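PDB 5F9P: anthrone oxidase-like protein from Streptomyces ambofaciens, which probably acts as an oxygenase that cleaves a carbon-carbon bond, opening ring B of an angucycline intermediate during antibiotic biosynthesis. Local coordinates for residues L10-D19 against I89-V100; T131-L142 against E170-S178. All coordinates share one frame; numbering follows the deposited sequence.

Contact 1 (L10-D19 against I89-V100); sequences LTVLNLFTTD and ITTSIRLMQNEV
Thr17 puts a single hydroxyl against two others: its OG1 lies 2.5 Å from Ser92 OG and 2.7 Å from Thr91 OG1, because Thr91 and Ser92 both face it in a classic beta bulge. The bulge stands at one end of the antiparallel pairing of strands 10-17 and 92-100, neighbours in the closed eight-stranded barrel, which this one chain completes by itself; its family belongs to the dimeric alpha-beta barrel superfamily. Small hydroxyl residues suit the place, since three side chains can crowd together and still pair their oxygens. With chi1 62°, Thr17 OG1 sits between its own N and carbonyl carbon, which turns it toward both partners. Beyond the bulge, Thr18 OG1 donates to Ile89 O.

Regular pairing runs from Thr17 with Ser92 to Thr11 with Asn98, where one carbonyl is gripped twice: Thr11 O takes the backbone N of Asn98 at 2.8 Å and its ND2 at 2.9 Å, the amide nitrogen standing 36° above the carbonyl plane. The face bearing Leu13, Leu15 and Met96 looks into the barrel. There the selenomethionine at 96 bends at its last torsion, chi3 -68°, and lays CE 3.6 Å from Leu15 CB. On the other face Phe16, whose ring also meets that of Phe86, receives Ile93 CG1 at its edge, 3.8 Å from CD1.

Leu15 CD2 lies over one face of the Arg94 guanidinium, the two side chains running the same way. A water at the guanidinium edge donates to Leu15 O, joins Ser92 OG, and accepts a weak bond of 3.3 Å from Arg94 NH1.

Contact 2 (T131-L142 against E170-S178); sequences TPQGQDEALDAL and EGAFVISYS
Val174 fills the tight part of this contact, its two methyls dividing the apolar side of helix 135-142 between them. This helix-on-sheet packing is consistent with one ferredoxin-like half of the dimeric alpha-beta barrel superfamily: the helix lies on the outer surface of the sheet, almost parallel to strand 172-178 (6°), with the axes 8.9 Å apart. A beta-branched valine suits a strand here because it offers a methyl to each side. CG1 meets Leu139 CD2 at 3.5 Å and has the CG of Gln135 beside it, while CG2 touches Leu142 CD1 at 3.6 Å and, less closely, Ala138 CB. Alanine suits 138 because one methyl fits over Val174 CG2 beside Leu142.

Toward the start of the helix the packing thins. Ala172 CB comes no nearer to Pro132 CA than 4.3 Å, and the exposed Pro132 begins a type I turn, to Gln135, containing N-cap Gly134. Gln135, CG anti to its own nitrogen (chi1 -171°), reaches down across the strand past Val174, its amide ending near the Phe173 backbone. At the far end Ser176, whose OG bonds to His158 and to a bound glycerol, offers the helix little more than its CB, 4.4 Å from Leu142 CD2.

In the fold
From the N terminus, strand 10-17 runs out and the chain then makes helix 21-37, strands 43-51 and 56-63 and two further helices before strand 92-105 returns beside it. Contact 1 thus closes a loop of 69 residues and joins two neighbouring barrel strands. Contact 2 follows in series, neither nested in contact 1 nor crossing it: after strand 122-130, helix 135-142 and strand 155-167, strand 172-180 comes back under the helix, closing a loop of 27 residues. Both contacts reach the same sheet, with strand 155-167 between strands 92-105 and 172-180. They meet inside the barrel, where Asn98 OD1 lies 3.3 Å from Phe173 CE2.

Contact 1 (L10-D19 against I89-V100)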
loop_
_atom_site.group_PDB
_atom_site.type_symbol
_atom_site.label_atom_id
_atom_site.label_comp_id
_atom_site.label_asym_id
_atom_site.label_seq_id
_atom_site.Cartn_x
_atom_site.Cartn_y
_atom_site.Cartn_z
ATOM N N LEU A 10 -11.167 6.510 4.933
ATOM C CA LEU A 10 -10.965 5.210 4.320
ATOM C C LEU A 10 -9.628 5.176 3.589
ATOM O O LEU A 10 -9.296 6.097 2.826
ATOM C CB LEU A 10 -12.115 4.930 3.347
ATOM C CG LEU A 10 -12.084 3.618 2.578
ATOM C CD1 LEU A 10 -12.264 2.447 3.534
ATOM C CD2 LEU A 10 -13.157 3.613 1.508
ATOM N N THR A 11 -8.847 4.126 3.830
ATOM C CA THR A 11 -7.579 3.967 3.135
ATOM C C THR A 11 -7.706 2.940 2.017
ATOM O O THR A 11 -7.963 1.760 2.262
ATOM C CB THR A 11 -6.436 3.581 4.098
ATOM O OG1 THR A 11 -6.225 4.646 5.031
ATOM C CG2 THR A 11 -5.155 3.355 3.315
ATOM N N VAL A 12 -7.514 3.393 0.785
ATOM C CA VAL A 12 -7.703 2.540 -0.374
ATOM C C VAL A 12 -6.364 2.256 -1.054
ATOM O O VAL A 12 -5.623 3.183 -1.402
ATOM C CB VAL A 12 -8.694 3.179 -1.384
ATOM C CG1 VAL A 12 -8.748 2.380 -2.678
ATOM C CG2 VAL A 12 -10.089 3.281 -0.763
ATOM N N LEU A 13 -6.047 0.972 -1.213
ATOM C CA LEU A 13 -4.865 0.563 -1.968
ATOM C C LEU A 13 -5.252 -0.173 -3.236
ATOM O O LEU A 13 -5.885 -1.230 -3.192
ATOM C CB LEU A 13 -3.924 -0.290 -1.122
ATOM C CG LEU A 13 -3.042 0.487 -0.137
ATOM C CD1 LEU A 13 -3.873 1.326 0.836
ATOM C CD2 LEU A 13 -2.148 -0.464 0.618
ATOM N N ASN A 14 -4.893 0.416 -4.372
ATOM C CA ASN A 14 -5.115 -0.197 -5.671
ATOM C C ASN A 14 -3.824 -0.869 -6.127
ATOM O O ASN A 14 -2.817 -0.208 -6.395
ATOM C CB ASN A 14 -5.567 0.839 -6.697
ATOM C CG ASN A 14 -6.897 1.476 -6.344
ATOM O OD1 ASN A 14 -7.628 0.982 -5.495
ATOM N ND2 ASN A 14 -7.230 2.567 -7.029
ATOM N N LEU A 15 -3.867 -2.194 -6.183
ATOM C CA LEU A 15 -2.703 -3.011 -6.478
ATOM C C LEU A 15 -2.813 -3.614 -7.873
ATOM O O LEU A 15 -3.800 -4.276 -8.196
ATOM C CB LEU A 15 -2.599 -4.132 -5.440
ATOM C CG LEU A 15 -1.530 -5.199 -5.703
ATOM C CD1 LEU A 15 -0.140 -4.571 -5.658
ATOM C CD2 LEU A 15 -1.662 -6.329 -4.691
ATOM N N PHE A 16 -1.797 -3.375 -8.695
ATOM C CA PHE A 16 -1.775 -3.867 -10.060
ATOM C C PHE A 16 -0.500 -4.682 -10.307
ATOM O O PHE A 16 0.595 -4.264 -9.925
ATOM C CB PHE A 16 -1.802 -2.691 -11.032
ATOM C CG PHE A 16 -2.945 -1.738 -10.807
ATOM C CD1 PHE A 16 -4.194 -1.998 -11.348
ATOM C CD2 PHE A 16 -2.765 -0.578 -10.074
ATOM C CE1 PHE A 16 -5.248 -1.132 -11.145
ATOM C CE2 PHE A 16 -3.809 0.306 -9.879
ATOM C CZ PHE A 16 -5.058 0.026 -10.416
ATOM N N THR A 17 -0.649 -5.842 -10.934
ATOM C CA THR A 17 0.496 -6.645 -11.353
ATOM C C THR A 17 0.525 -6.676 -12.879
ATOM O O THR A 17 -0.517 -6.599 -13.531
ATOM C CB THR A 17 0.420 -8.099 -10.810
ATOM O OG1 THR A 17 -0.751 -8.747 -11.327
ATOM C CG2 THR A 17 0.349 -8.097 -9.297
ATOM N N THR A 18 1.713 -6.762 -13.453
ATOM C CA THR A 18 1.836 -6.875 -14.896
ATOM C C THR A 18 3.080 -7.689 -15.261
ATOM O O THR A 18 3.847 -8.069 -14.383
ATOM C CB THR A 18 1.860 -5.487 -15.564
ATOM O OG1 THR A 18 1.683 -5.635 -16.979
ATOM C CG2 THR A 18 3.162 -4.763 -15.264
ATOM N N ASP A 19 3.290 -7.953 -16.551
ATOM C CA ASP A 19 4.351 -8.885 -16.941
ATOM C C ASP A 19 5.499 -8.320 -17.791
ATOM O O ASP A 19 6.409 -9.063 -18.153
ATOM C CB ASP A 19 3.758 -10.138 -17.606
ATOM C CG ASP A 19 2.961 -9.818 -18.854
ATOM O OD1 ASP A 19 2.887 -8.629 -19.249
ATOM O OD2 ASP A 19 2.416 -10.768 -19.456
ATOM N N ILE A 89 -3.492 -3.987 -19.626
ATOM C CA ILE A 89 -2.057 -3.949 -19.342
ATOM C C ILE A 89 -1.656 -4.565 -17.999
ATOM O O ILE A 89 -0.543 -4.347 -17.517
ATOM C CB ILE A 89 -1.515 -2.524 -19.429
ATOM C CG1 ILE A 89 -2.333 -1.592 -18.525
ATOM C CG2 ILE A 89 -1.556 -2.045 -20.867
ATOM C CD1 ILE A 89 -1.836 -0.167 -18.538
ATOM N N THR A 90 -2.564 -5.328 -17.404
ATOM C CA THR A 90 -2.312 -5.968 -16.115
ATOM C C THR A 90 -2.596 -7.463 -16.157
ATOM O O THR A 90 -3.358 -7.947 -16.997
ATOM C CB THR A 90 -3.177 -5.350 -14.987
ATOM O OG1 THR A 90 -4.563 -5.468 -15.327
ATOM C CG2 THR A 90 -2.834 -3.881 -14.779
ATOM N N THR A 91 -1.974 -8.194 -15.243
ATOM C CA THR A 91 -2.273 -9.600 -15.076
ATOM C C THR A 91 -3.250 -9.766 -13.923
ATOM O O THR A 91 -3.940 -10.780 -13.821
ATOM C CB THR A 91 -0.994 -10.402 -14.805
ATOM O OG1 THR A 91 -0.235 -9.733 -13.789
ATOM C CG2 THR A 91 -0.148 -10.511 -16.093
ATOM N N SER A 92 -3.302 -8.766 -13.050
ATOM C CA SER A 92 -4.321 -8.724 -12.003
ATOM C C SER A 92 -4.568 -7.307 -11.480
ATOM O O SER A 92 -3.712 -6.416 -11.588
ATOM C CB SER A 92 -3.954 -9.640 -10.829
ATOM O OG SER A 92 -2.905 -9.081 -10.049
ATOM N N ILE A 93 -5.745 -7.126 -10.894
ATOM C CA ILE A 93 -6.166 -5.865 -10.307
ATOM C C ILE A 93 -6.842 -6.163 -8.977
ATOM O O ILE A 93 -7.773 -6.973 -8.917
ATOM C CB ILE A 93 -7.196 -5.175 -11.205
ATOM C CG1 ILE A 93 -6.557 -4.729 -12.521
ATOM C CG2 ILE A 93 -7.863 -4.014 -10.467
ATOM C CD1 ILE A 93 -7.587 -4.357 -13.589
ATOM N N ARG A 94 -6.376 -5.521 -7.914
ATOM C CA ARG A 94 -7.021 -5.631 -6.612
ATOM C C ARG A 94 -7.215 -4.241 -6.031
ATOM O O ARG A 94 -6.244 -3.508 -5.818
ATOM C CB ARG A 94 -6.193 -6.487 -5.648
ATOM C CG ARG A 94 -6.371 -7.992 -5.839
ATOM C CD ARG A 94 -5.096 -8.640 -6.303
ATOM N NE ARG A 94 -4.619 -9.640 -5.351
ATOM C CZ ARG A 94 -3.393 -10.158 -5.354
ATOM N NH1 ARG A 94 -2.492 -9.755 -6.251
ATOM N NH2 ARG A 94 -3.060 -11.065 -4.441
ATOM N N LEU A 95 -8.471 -3.877 -5.793
ATOM C CA LEU A 95 -8.785 -2.568 -5.245
ATOM C C LEU A 95 -9.278 -2.794 -3.835
ATOM O O LEU A 95 -10.395 -3.294 -3.628
ATOM C CB LEU A 95 -9.860 -1.861 -6.078
ATOM C CG LEU A 95 -9.766 -1.895 -7.604
ATOM C CD1 LEU A 95 -11.011 -1.236 -8.189
ATOM C CD2 LEU A 95 -8.504 -1.219 -8.136
HETATM N N MSE A 96 -8.448 -2.420 -2.866
HETATM C CA MSE A 96 -8.641 -2.863 -1.494
HETATM C C MSE A 96 -8.981 -1.724 -0.541
HETATM O O MSE A 96 -8.263 -0.734 -0.470
HETATM C CB MSE A 96 -7.383 -3.588 -1.018
HETATM C CG MSE A 96 -7.133 -4.927 -1.715
HETATM SE SE MSE A 96 -5.339 -5.594 -1.341
HETATM C CE MSE A 96 -4.332 -4.217 -2.328
ATOM N N GLN A 97 -10.071 -1.877 0.204
ATOM C CA GLN A 97 -10.484 -0.853 1.154
ATOM C C GLN A 97 -10.074 -1.266 2.559
ATOM O O GLN A 97 -10.344 -2.390 2.982
ATOM C CB GLN A 97 -12.000 -0.625 1.072
ATOM C CG GLN A 97 -12.493 -0.357 -0.349
ATOM C CD GLN A 97 -14.012 -0.263 -0.442
ATOM O OE1 GLN A 97 -14.665 0.225 0.471
ATOM N NE2 GLN A 97 -14.572 -0.732 -1.549
ATOM N N ASN A 98 -9.432 -0.352 3.282
ATOM C CA ASN A 98 -8.816 -0.670 4.559
ATOM C C ASN A 98 -9.027 0.401 5.599
ATOM O O ASN A 98 -9.360 1.544 5.282
ATOM C CB ASN A 98 -7.296 -0.804 4.390
ATOM C CG ASN A 98 -6.919 -1.560 3.149
ATOM O OD1 ASN A 98 -6.793 -2.784 3.169
ATOM N ND2 ASN A 98 -6.756 -0.837 2.046
ATOM N N GLU A 99 -8.789 0.030 6.848
ATOM C CA GLU A 99 -8.610 1.010 7.901
ATOM C C GLU A 99 -7.212 0.816 8.465
ATOM O O GLU A 99 -6.641 -0.275 8.378
ATOM C CB GLU A 99 -9.676 0.867 8.986
ATOM C CG GLU A 99 -9.584 -0.393 9.797
ATOM C CD GLU A 99 -10.777 -0.553 10.745
ATOM O OE1 GLU A 99 -10.766 -1.495 11.565
ATOM O OE2 GLU A 99 -11.725 0.263 10.664
ATOM N N VAL A 100 -6.644 1.884 9.006
ATOM C CA VAL A 100 -5.302 1.818 9.550
ATOM C C VAL A 100 -5.388 1.185 10.928
ATOM O O VAL A 100 -6.145 1.651 11.771
ATOM C CB VAL A 100 -4.672 3.223 9.645
ATOM C CG1 VAL A 100 -3.310 3.150 10.353
ATOM C CG2 VAL A 100 -4.532 3.827 8.250
HETATM O O HOH W 1 -3.288 -7.181 -8.218
#

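Contact 2 (T131-L142 against E170-S178)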
loop_
_atom_site.group_PDB
_atom_site.type_symbol
_atom_site.label_atom_id
_atom_site.label_comp_id
_atom_site.label_asym_id
_atom_site.label_seq_id
_atom_site.Cartn_x
_atom_site.Cartn_y
_atom_site.Cartn_z
ATOM N N THR A 131 -7.177 -16.200 7.811
ATOM C CA THR A 131 -8.417 -16.828 8.214
ATOM C C THR A 131 -9.242 -15.763 8.900
ATOM O O THR A 131 -8.691 -14.862 9.544
ATOM C CB THR A 131 -8.180 -18.001 9.178
ATOM O OG1 THR A 131 -7.525 -17.518 10.353
ATOM C CG2 THR A 131 -7.308 -19.073 8.522
ATOM N N PRO A 132 -10.565 -15.844 8.751
ATOM C CA PRO A 132 -11.460 -14.916 9.447
ATOM C C PRO A 132 -11.251 -15.067 10.947
ATOM O O PRO A 132 -11.206 -14.071 11.676
ATOM C CB PRO A 132 -12.853 -15.407 9.043
ATOM C CG PRO A 132 -12.636 -16.212 7.796
ATOM C CD PRO A 132 -11.297 -16.844 7.956
ATOM N N GLN A 133 -11.077 -16.308 11.396
ATOM C CA GLN A 133 -10.785 -16.567 12.800
ATOM C C GLN A 133 -9.494 -15.862 13.248
ATOM O O GLN A 133 -9.418 -15.333 14.358
ATOM C CB GLN A 133 -10.693 -18.080 13.063
ATOM C CG GLN A 133 -10.560 -18.453 14.546
ATOM C CD GLN A 133 -11.883 -18.356 15.319
ATOM O OE1 GLN A 133 -12.955 -18.562 14.753
ATOM N NE2 GLN A 133 -11.803 -18.062 16.614
ATOM N N GLY A 134 -8.480 -15.847 12.387
ATOM C CA GLY A 134 -7.172 -15.356 12.791
ATOM C C GLY A 134 -6.821 -13.912 12.438
ATOM O O GLY A 134 -5.697 -13.483 12.665
ATOM N N GLN A 135 -7.768 -13.150 11.904
ATOM C CA GLN A 135 -7.459 -11.786 11.483
ATOM C C GLN A 135 -6.892 -10.887 12.595
ATOM O O GLN A 135 -5.869 -10.207 12.393
ATOM C CB GLN A 135 -8.665 -11.111 10.820
ATOM C CG GLN A 135 -8.301 -9.776 10.176
ATOM C CD GLN A 135 -9.461 -9.115 9.453
ATOM O OE1 GLN A 135 -9.353 -8.765 8.277
ATOM N NE2 GLN A 135 -10.559 -8.904 10.162
ATOM N N ASP A 136 -7.535 -10.880 13.763
ATOM C CA ASP A 136 -7.078 -10.019 14.855
ATOM C C ASP A 136 -5.701 -10.435 15.339
ATOM O O ASP A 136 -4.884 -9.606 15.740
ATOM C CB ASP A 136 -8.053 -10.034 16.029
ATOM C CG ASP A 136 -9.338 -9.307 15.728
ATOM O OD1 ASP A 136 -9.331 -8.376 14.892
ATOM O OD2 ASP A 136 -10.365 -9.672 16.338
ATOM N N GLU A 137 -5.452 -11.733 15.310
ATOM C CA GLU A 137 -4.154 -12.260 15.674
ATOM C C GLU A 137 -3.077 -11.708 14.724
ATOM O O GLU A 137 -2.026 -11.227 15.157
ATOM C CB GLU A 137 -4.205 -13.790 15.618
ATOM C CG GLU A 137 -2.856 -14.482 15.717
ATOM C CD GLU A 137 -2.272 -14.438 17.115
ATOM O OE1 GLU A 137 -2.867 -13.768 17.994
ATOM O OE2 GLU A 137 -1.225 -15.087 17.332
ATOM N N ALA A 138 -3.345 -11.785 13.426
ATOM C CA ALA A 138 -2.432 -11.258 12.416
ATOM C C ALA A 138 -2.128 -9.777 12.644
ATOM O O ALA A 138 -0.986 -9.347 12.552
ATOM C CB ALA A 138 -3.017 -11.462 11.018
ATOM N N LEU A 139 -3.171 -9.000 12.916
ATOM C CA LEU A 139 -3.026 -7.566 13.117
ATOM C C LEU A 139 -2.176 -7.271 14.345
ATOM O O LEU A 139 -1.311 -6.397 14.328
ATOM C CB LEU A 139 -4.404 -6.923 13.276
ATOM C CG LEU A 139 -5.279 -6.870 12.024
ATOM C CD1 LEU A 139 -6.691 -6.401 12.381
ATOM C CD2 LEU A 139 -4.644 -5.925 11.008
ATOM N N ASP A 140 -2.443 -7.992 15.428
ATOM C CA ASP A 140 -1.660 -7.816 16.640
ATOM C C ASP A 140 -0.201 -8.187 16.420
ATOM O O ASP A 140 0.697 -7.468 16.852
ATOM C CB ASP A 140 -2.233 -8.630 17.791
ATOM C CG ASP A 140 -1.606 -8.258 19.108
ATOM O OD1 ASP A 140 -1.917 -7.152 19.613
ATOM O OD2 ASP A 140 -0.796 -9.054 19.629
ATOM N N ALA A 141 0.034 -9.307 15.740
ATOM C CA ALA A 141 1.396 -9.764 15.476
ATOM C C ALA A 141 2.187 -8.785 14.621
ATOM O O ALA A 141 3.368 -8.529 14.903
ATOM C CB ALA A 141 1.397 -11.155 14.813
ATOM N N LEU A 142 1.550 -8.263 13.572
ATOM C CA LEU A 142 2.235 -7.383 12.608
ATOM C C LEU A 142 2.513 -6.016 13.195
ATOM O O LEU A 142 3.542 -5.417 12.907
ATOM C CB LEU A 142 1.411 -7.216 11.321
ATOM C CG LEU A 142 1.397 -8.390 10.353
ATOM C CD1 LEU A 142 0.308 -8.197 9.317
ATOM C CD2 LEU A 142 2.775 -8.526 9.695
ATOM N N GLU A 170 -11.067 -11.884 -2.373
ATOM C CA GLU A 170 -12.113 -12.327 -1.462
ATOM C C GLU A 170 -11.545 -12.869 -0.157
ATOM O O GLU A 170 -10.407 -13.315 -0.107
ATOM C CB GLU A 170 -13.018 -13.365 -2.127
ATOM C CG GLU A 170 -14.293 -12.759 -2.718
ATOM C CD GLU A 170 -15.128 -11.995 -1.679
ATOM O OE1 GLU A 170 -14.858 -12.126 -0.457
ATOM O OE2 GLU A 170 -16.059 -11.262 -2.092
ATOM N N GLY A 171 -12.348 -12.816 0.896
ATOM C CA GLY A 171 -11.933 -13.322 2.192
ATOM C C GLY A 171 -11.284 -12.217 2.993
ATOM O O GLY A 171 -11.194 -11.076 2.527
ATOM N N ALA A 172 -10.823 -12.556 4.188
ATOM C CA ALA A 172 -10.197 -11.586 5.072
ATOM C C ALA A 172 -8.758 -11.333 4.639
ATOM O O ALA A 172 -8.098 -12.223 4.108
ATOM C CB ALA A 172 -10.237 -12.077 6.505
ATOM N N PHE A 173 -8.267 -10.121 4.878
ATOM C CA PHE A 173 -6.882 -9.819 4.543
ATOM C C PHE A 173 -6.323 -8.687 5.403
ATOM O O PHE A 173 -7.070 -7.871 5.944
ATOM C CB PHE A 173 -6.744 -9.496 3.046
ATOM C CG PHE A 173 -7.421 -8.228 2.639
ATOM C CD1 PHE A 173 -8.785 -8.209 2.364
ATOM C CD2 PHE A 173 -6.700 -7.054 2.528
ATOM C CE1 PHE A 173 -9.422 -7.028 1.982
ATOM C CE2 PHE A 173 -7.322 -5.868 2.148
ATOM C CZ PHE A 173 -8.683 -5.852 1.879
ATOM N N VAL A 174 -5.003 -8.661 5.554
ATOM C CA VAL A 174 -4.344 -7.563 6.252
ATOM C C VAL A 174 -3.140 -7.178 5.429
ATOM O O VAL A 174 -2.717 -7.927 4.547
ATOM C CB VAL A 174 -3.891 -7.920 7.668
ATOM C CG1 VAL A 174 -5.071 -8.370 8.501
ATOM C CG2 VAL A 174 -2.816 -8.993 7.627
ATOM N N ILE A 175 -2.592 -6.003 5.706
ATOM C CA ILE A 175 -1.524 -5.482 4.870
ATOM C C ILE A 175 -0.429 -4.922 5.731
ATOM O O ILE A 175 -0.692 -4.279 6.754
ATOM C CB ILE A 175 -2.042 -4.369 3.921
ATOM C CG1 ILE A 175 -2.843 -4.992 2.782
ATOM C CG2 ILE A 175 -0.875 -3.519 3.382
ATOM C CD1 ILE A 175 -3.618 -3.988 1.957
ATOM N N SER A 176 0.802 -5.196 5.314
ATOM C CA SER A 176 1.986 -4.639 5.935
ATOM C C SER A 176 2.625 -3.667 4.945
ATOM O O SER A 176 2.952 -4.059 3.823
ATOM C CB SER A 176 2.979 -5.770 6.230
ATOM O OG SER A 176 4.195 -5.239 6.718
ATOM N N TYR A 177 2.815 -2.418 5.350
ATOM C CA TYR A 177 3.400 -1.404 4.463
ATOM C C TYR A 177 4.513 -0.703 5.239
ATOM O O TYR A 177 4.240 -0.014 6.217
ATOM C CB TYR A 177 2.309 -0.409 4.037
ATOM C CG TYR A 177 2.750 0.761 3.174
ATOM C CD1 TYR A 177 3.340 1.882 3.737
ATOM C CD2 TYR A 177 2.548 0.748 1.794
ATOM C CE1 TYR A 177 3.732 2.965 2.945
ATOM C CE2 TYR A 177 2.931 1.813 1.001
ATOM C CZ TYR A 177 3.520 2.921 1.577
ATOM O OH TYR A 177 3.897 3.984 0.776
ATOM N N SER A 178 5.764 -0.918 4.835
ATOM C CA SER A 178 6.907 -0.370 5.556
ATOM C C SER A 178 7.848 0.482 4.687
ATOM O O SER A 178 7.916 0.316 3.466
ATOM C CB SER A 178 7.690 -1.477 6.289
ATOM O OG SER A 178 8.203 -2.477 5.421
#